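Local structure of SusD homolog (Bacteroides thetaiotaomicron VPI-5482, 3IHV) at residues D311-V316 / Q364-A369. The protein probably binds glycans at the outer membrane, as a SusD-family protein of a gut Bacteroides. Numbering follows the deposited sequence.
Sequences DWREDV and QNYTPA. With EDO (1,2-ethanediol), chain G.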
ATOM      1  N   ASP A 311       9.342  11.938 -17.385  1.00  8.57           N
ATOM      2  CA  ASP A 311      10.424  12.203 -16.421  1.00  9.21           C
ATOM      3  C   ASP A 311      11.304  10.982 -16.292  1.00  8.46           C
ATOM      4  O   ASP A 311      12.518  11.066 -16.401  1.00  8.12           O
ATOM      5  CB  ASP A 311       9.919  12.541 -15.029  1.00 10.59           C
ATOM      6  CG  ASP A 311       9.310  13.902 -14.949  1.00 11.92           C
ATOM      7  OD1 ASP A 311       9.534  14.705 -15.883  1.00 15.19           O
ATOM      8  OD2 ASP A 311       8.568  14.136 -13.970  1.00 14.58           O
ATOM      9  N   TRP A 312      10.666   9.832 -16.126  1.00  7.76           N
ATOM     10  CA  TRP A 312      11.414   8.601 -15.880  1.00  7.16           C
ATOM     11  C   TRP A 312      12.221   8.159 -17.086  1.00  6.65           C
ATOM     12  O   TRP A 312      13.291   7.580 -16.934  1.00  6.04           O
ATOM     13  CB  TRP A 312      10.466   7.462 -15.507  1.00  6.97           C
ATOM     14  CG  TRP A 312      11.050   6.459 -14.561  1.00  6.70           C
ATOM     15  CD1 TRP A 312      12.361   6.282 -14.243  1.00  8.05           C
ATOM     16  CD2 TRP A 312      10.320   5.436 -13.858  1.00  6.35           C
ATOM     17  NE1 TRP A 312      12.483   5.255 -13.344  1.00  7.37           N
ATOM     18  CE2 TRP A 312      11.252   4.719 -13.087  1.00  6.37           C
ATOM     19  CE3 TRP A 312       8.962   5.088 -13.782  1.00  5.73           C
ATOM     20  CZ2 TRP A 312      10.880   3.648 -12.257  1.00  6.03           C
ATOM     21  CZ3 TRP A 312       8.586   4.051 -12.953  1.00  7.74           C
ATOM     22  CH2 TRP A 312       9.540   3.328 -12.208  1.00  6.62           C
ATOM     23  N   ARG A 313      11.721   8.416 -18.297  1.00  6.34           N
ATOM     24  CA  ARG A 313      12.447   8.046 -19.505  1.00  6.78           C
ATOM     25  C   ARG A 313      13.815   8.737 -19.664  1.00  7.89           C
ATOM     26  O   ARG A 313      14.659   8.233 -20.402  1.00  7.47           O
ATOM     27  CB  ARG A 313      11.608   8.242 -20.763  1.00  6.47           C
ATOM     28  CG  ARG A 313      10.490   7.232 -20.859  1.00  6.99           C
ATOM     29  CD  ARG A 313       9.689   7.360 -22.144  1.00  6.60           C
ATOM     30  NE  ARG A 313       8.833   6.177 -22.322  1.00  7.92           N
ATOM     31  CZ  ARG A 313       8.040   5.976 -23.364  1.00  7.19           C
ATOM     32  NH1 ARG A 313       7.999   6.854 -24.359  1.00  7.84           N
ATOM     33  NH2 ARG A 313       7.314   4.864 -23.439  1.00  6.94           N
ATOM     34  N   GLU A 314      13.999   9.876 -19.013  1.00  7.52           N
ATOM     35  CA  GLU A 314      15.292  10.547 -19.028  1.00  9.15           C
ATOM     36  C   GLU A 314      16.409   9.714 -18.355  1.00  8.91           C
ATOM     37  O   GLU A 314      17.547   9.787 -18.777  1.00  8.54           O
ATOM     38  CB  GLU A 314      15.168  11.924 -18.353  1.00  9.89           C
ATOM     39  CG  GLU A 314      14.295  12.900 -19.135  1.00 13.19           C
ATOM     40  CD  GLU A 314      14.851  13.206 -20.556  1.00 18.71           C
ATOM     41  OE1 GLU A 314      15.998  13.722 -20.683  1.00 23.46           O
ATOM     42  OE2 GLU A 314      14.154  12.918 -21.554  1.00 20.59           O
ATOM     43  N   ASP A 315      16.076   8.938 -17.326  1.00  8.54           N
ATOM     44  CA  ASP A 315      17.043   8.073 -16.593  1.00  8.98           C
ATOM     45  C   ASP A 315      17.099   6.703 -17.257  1.00  9.15           C
ATOM     46  O   ASP A 315      16.578   5.686 -16.747  1.00  7.96           O
ATOM     47  CB  ASP A 315      16.590   7.913 -15.149  1.00 10.22           C
ATOM     48  CG  ASP A 315      16.599   9.231 -14.382  1.00 11.04           C
ATOM     49  OD1 ASP A 315      17.183  10.175 -14.928  1.00 11.52           O
ATOM     50  OD2 ASP A 315      16.067   9.284 -13.257  1.00 12.99           O
ATOM     51  N   VAL A 316      17.746   6.687 -18.417  1.00  8.53           N
ATOM     52  CA  VAL A 316      17.694   5.545 -19.288  1.00  9.60           C
ATOM     53  C   VAL A 316      18.023   4.200 -18.662  1.00  8.74           C
ATOM     54  O   VAL A 316      17.297   3.220 -18.865  1.00  9.85           O
ATOM     55  CB  VAL A 316      18.563   5.812 -20.564  1.00  9.73           C
ATOM     56  CG1 VAL A 316      18.680   4.563 -21.410  1.00 12.64           C
ATOM     57  CG2 VAL A 316      17.925   6.976 -21.389  1.00 11.23           C
ATOM     58  N   GLN A 364      -2.177   7.637 -22.817  1.00  5.81           N
ATOM     59  CA  GLN A 364      -2.866   7.796 -21.557  1.00  5.51           C
ATOM     60  C   GLN A 364      -3.392   6.481 -20.982  1.00  6.57           C
ATOM     61  O   GLN A 364      -3.809   6.424 -19.810  1.00  7.68           O
ATOM     62  CB  GLN A 364      -4.014   8.811 -21.712  1.00  5.79           C
ATOM     63  CG  GLN A 364      -3.539  10.194 -22.167  1.00  5.39           C
ATOM     64  CD  GLN A 364      -4.706  11.133 -22.473  1.00  6.32           C
ATOM     65  OE1 GLN A 364      -4.849  12.174 -21.838  1.00  7.41           O
ATOM     66  NE2 GLN A 364      -5.546  10.752 -23.462  1.00  8.81           N
ATOM     67  N   ASN A 365      -3.366   5.422 -21.800  1.00  6.43           N
ATOM     68  CA  ASN A 365      -3.868   4.122 -21.403  1.00  6.31           C
ATOM     69  C   ASN A 365      -2.799   3.182 -20.835  1.00  5.88           C
ATOM     70  O   ASN A 365      -3.151   2.072 -20.443  1.00  6.35           O
ATOM     71  CB  ASN A 365      -4.624   3.460 -22.547  1.00  7.63           C
ATOM     72  CG  ASN A 365      -5.976   4.085 -22.784  1.00  8.91           C
ATOM     73  OD1 ASN A 365      -6.650   4.479 -21.837  1.00  9.72           O
ATOM     74  ND2 ASN A 365      -6.414   4.104 -24.039  1.00  9.79           N
ATOM     75  N   TYR A 366      -1.529   3.597 -20.791  1.00  5.16           N
ATOM     76  CA  TYR A 366      -0.473   2.804 -20.150  1.00  5.19           C
ATOM     77  C   TYR A 366      -0.945   2.436 -18.746  1.00  5.87           C
ATOM     78  O   TYR A 366      -1.679   3.206 -18.094  1.00  4.74           O
ATOM     79  CB  TYR A 366       0.827   3.597 -19.951  1.00  5.17           C
ATOM     80  CG  TYR A 366       1.720   3.908 -21.137  1.00  5.47           C
ATOM     81  CD1 TYR A 366       1.303   3.746 -22.462  1.00  4.53           C
ATOM     82  CD2 TYR A 366       2.984   4.459 -20.906  1.00  7.39           C
ATOM     83  CE1 TYR A 366       2.145   4.069 -23.514  1.00  6.00           C
ATOM     84  CE2 TYR A 366       3.807   4.788 -21.914  1.00  5.98           C
ATOM     85  CZ  TYR A 366       3.385   4.618 -23.229  1.00  5.20           C
ATOM     86  OH  TYR A 366       4.222   4.937 -24.256  1.00  8.25           O
ATOM     87  N   THR A 367      -0.490   1.275 -18.270  1.00  6.92           N
ATOM     88  CA  THR A 367      -0.876   0.745 -16.967  1.00  5.67           C
ATOM     89  C   THR A 367       0.376   0.382 -16.166  1.00  6.66           C
ATOM     90  O   THR A 367       1.497   0.429 -16.682  1.00  7.28           O
ATOM     91  CB  THR A 367      -1.710  -0.549 -17.124  1.00  7.15           C
ATOM     92  OG1 THR A 367      -0.901  -1.572 -17.773  1.00  6.15           O
ATOM     93  CG2 THR A 367      -2.965  -0.285 -17.958  1.00  5.17           C
ATOM     94  N   PRO A 368       0.188   0.020 -14.899  1.00  6.56           N
ATOM     95  CA  PRO A 368       1.341  -0.587 -14.235  1.00  6.21           C
ATOM     96  C   PRO A 368       1.659  -1.921 -14.928  1.00  6.60           C
ATOM     97  O   PRO A 368       0.777  -2.527 -15.559  1.00  7.19           O
ATOM     98  CB  PRO A 368       0.814  -0.848 -12.802  1.00  7.48           C
ATOM     99  CG  PRO A 368      -0.451  -0.011 -12.667  1.00  6.03           C
ATOM    100  CD  PRO A 368      -0.979   0.156 -14.016  1.00  6.34           C
ATOM    101  N   ALA A 369       2.912  -2.376 -14.823  1.00  6.54           N
ATOM    102  CA  ALA A 369       3.332  -3.676 -15.348  1.00  6.51           C
ATOM    103  C   ALA A 369       3.758  -4.616 -14.221  1.00  6.29           C
ATOM    104  O   ALA A 369       4.083  -5.768 -14.458  1.00  7.06           O
ATOM    105  CB  ALA A 369       4.475  -3.515 -16.333  1.00  6.39           C
TER
HETATM  106  C1  EDO G   9       7.970   3.025 -19.652  1.00 15.97           C
HETATM  107  O1  EDO G   9       8.706   4.145 -20.190  1.00 16.29           O
HETATM  108  C2  EDO G   9       6.764   2.640 -20.470  1.00 18.99           C
HETATM  109  O2  EDO G   9       7.125   2.444 -21.837  1.00 16.28           O
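R313 sets the NH2 end of its guanidinium against the phenol end of Y366. The two side chains come from opposite directions. R313 NH2 lies at the edge of the Y366 ring, near its plane, 3.8 Å from Y366 CE2. R313 NH2 also gives Y366 OH a weak hydrogen bond of 3.2 Å, bent to 126° at the hydrogen. The guanidinium and ring planes are 44° apart, so the two groups do not stack. R313 reaches Y366 because its chain is extended from CG to NE. The contact joins helix 306-313 to the residue just before strand 367-368, an outer strand of a small three-stranded antiparallel sheet in the SusD-family fold. D353 ties the pair together: it forms a salt bridge with R313 NH2 and a hydrogen bond with Y366 OH. A methionine in place of R313 would probably leave D353 without this cationic mate and Y366 OH without its weak donor. A 1,2-ethanediol, probably from the crystallisation liquor, binds along the guanidinium edge. R313 NE donates to O1 of the diol at 2.9 Å, almost straight at 175°, and R313 NH2 donates to O2 of the diol, also at 2.9 Å. C2 of the diol lies 3.9 Å from Y366 CE2.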